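PDB 6H21: probable ss-1,3-N-acetylglucosaminyltransferase from Staphylococcus aureus subsp. aureus N315, which is probably a glycosyltransferase, with a family 2 domain of the GT-A clan and a helical TarS-type linker domain. Local coordinates for residues C[319-322]-C[323-326]. Numbering follows the deposited sequence.
Sequences VTQI and FNLK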
loop_
_atom_site.group_PDB
_atom_site.type_symbol
_atom_site.label_atom_id
_atom_site.label_comp_id
_atom_site.label_asym_id
_atom_site.label_seq_id
_atom_site.Cartn_x
_atom_site.Cartn_y
_atom_site.Cartn_z
ATOM N N VAL C 319 -19.519 1.424 -6.367
ATOM C CA VAL C 319 -19.119 0.993 -5.032
ATOM C C VAL C 319 -18.654 2.229 -4.253
ATOM O O VAL C 319 -17.976 3.083 -4.829
ATOM C CB VAL C 319 -17.996 -0.052 -5.138
ATOM C CG1 VAL C 319 -17.384 -0.378 -3.792
ATOM C CG2 VAL C 319 -18.477 -1.299 -5.858
ATOM N N THR C 320 -18.983 2.313 -2.958
ATOM C CA THR C 320 -18.528 3.423 -2.146
ATOM C C THR C 320 -16.994 3.538 -2.262
ATOM O O THR C 320 -16.277 2.558 -2.122
ATOM C CB THR C 320 -19.059 3.307 -0.712
ATOM O OG1 THR C 320 -20.483 3.213 -0.813
ATOM C CG2 THR C 320 -18.719 4.514 0.143
ATOM N N GLN C 321 -16.504 4.756 -2.513
ATOM C CA GLN C 321 -15.159 4.898 -3.078
ATOM C C GLN C 321 -14.070 4.571 -2.044
ATOM O O GLN C 321 -13.003 4.186 -2.448
ATOM C CB GLN C 321 -14.940 6.261 -3.750
ATOM C CG GLN C 321 -15.345 6.283 -5.229
ATOM C CD GLN C 321 -14.983 5.052 -6.043
ATOM O OE1 GLN C 321 -13.844 4.884 -6.482
ATOM N NE2 GLN C 321 -15.949 4.166 -6.271
ATOM N N ILE C 322 -14.340 4.666 -0.743
ATOM C CA ILE C 322 -13.348 4.212 0.234
ATOM C C ILE C 322 -12.937 2.756 -0.052
ATOM O O ILE C 322 -11.876 2.344 0.379
ATOM C CB ILE C 322 -13.819 4.345 1.696
ATOM C CG1 ILE C 322 -15.149 3.636 1.943
ATOM C CG2 ILE C 322 -13.860 5.793 2.132
ATOM C CD1 ILE C 322 -15.483 3.469 3.410
ATOM N N PHE C 323 -13.784 1.960 -0.720
ATOM C CA PHE C 323 -13.482 0.545 -0.909
ATOM C C PHE C 323 -12.742 0.284 -2.226
ATOM O O PHE C 323 -12.560 -0.908 -2.586
ATOM C CB PHE C 323 -14.756 -0.304 -0.839
ATOM C CG PHE C 323 -15.370 -0.392 0.535
ATOM C CD1 PHE C 323 -14.671 -0.957 1.586
ATOM C CD2 PHE C 323 -16.656 0.063 0.768
ATOM C CE1 PHE C 323 -15.221 -1.015 2.856
ATOM C CE2 PHE C 323 -17.206 -0.006 2.035
ATOM C CZ PHE C 323 -16.478 -0.526 3.080
ATOM N N ASN C 324 -12.359 1.342 -2.956
ATOM C CA ASN C 324 -11.822 1.185 -4.329
ATOM C C ASN C 324 -10.622 0.225 -4.332
ATOM O O ASN C 324 -10.539 -0.627 -5.179
ATOM C CB ASN C 324 -11.457 2.519 -5.011
ATOM C CG ASN C 324 -10.192 3.237 -4.531
ATOM O OD1 ASN C 324 -9.926 3.375 -3.333
ATOM N ND2 ASN C 324 -9.424 3.793 -5.462
ATOM N N LEU C 325 -9.673 0.430 -3.418
ATOM C CA LEU C 325 -8.422 -0.350 -3.339
ATOM C C LEU C 325 -8.713 -1.793 -2.922
ATOM O O LEU C 325 -8.194 -2.735 -3.535
ATOM C CB LEU C 325 -7.479 0.312 -2.326
ATOM C CG LEU C 325 -6.186 -0.453 -2.032
ATOM C CD1 LEU C 325 -5.386 -0.689 -3.297
ATOM C CD2 LEU C 325 -5.351 0.290 -1.003
ATOM N N LYS C 326 -9.550 -1.966 -1.900
ATOM C CA LYS C 326 -9.863 -3.325 -1.381
ATOM C C LYS C 326 -10.488 -4.170 -2.498
ATOM O O LYS C 326 -10.059 -5.292 -2.755
ATOM C CB LYS C 326 -10.729 -3.260 -0.120
ATOM C CG LYS C 326 -10.996 -4.616 0.520
ATOM C CD LYS C 326 -11.571 -4.534 1.900
ATOM C CE LYS C 326 -11.701 -5.906 2.538
ATOM N NZ LYS C 326 -11.994 -5.821 3.984
HETATM O O HOH W 1 -10.149 0.387 -0.084
#
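I322 lies along one face of the F323 ring, and the two side chains point the same way. The CG1 methylene of I322 sits 4.2 Å from the centroid of the F323 ring, 16° off the ring normal, in a CH-pi contact. CD1 of I322 continues toward CE2 and CZ of F323. This overlap depends on CG1 of I322 standing between its own N and carbonyl carbon (chi1 55°). V319 meets the base of the same aromatic residue, with its CG1 4.0 Å from F323 CB. F323 and V319 are buried, while I322, which covers one face of the ring, is itself exposed. Beyond the two segments the F323 side chain packs on L279 and R280 of helix 264-281 and on L345.

Two backbone bonds fold the chain here. F323 N donates to T320 O at 2.9 Å. N324 N donates to Q321 O at 3.0 Å. A water adds a third link. It donates to I322 O and accepts from K326 N.

The Q321 side is looser. This residue is exposed, and its bent side chain crosses that of N324 at about a right angle. OE1 of Q321 comes only to 3.7 Å from CB of N324. NE2 of Q321 turns back to V319 O in a weak bond of 2.7 Å.

The N324 amide marks the interface end. ND2 of N324 bonds to OD1 of N289 and OD1 accepts from NZ of K343, both of the second subunit.

Two overlapping type I beta turns, 320-323 and 321-324, lead the loop into helix 324-332, with F323 at its N-cap. Here they start a helix of the TarS-type linker domain, beside helix 264-281 and at a subunit interface.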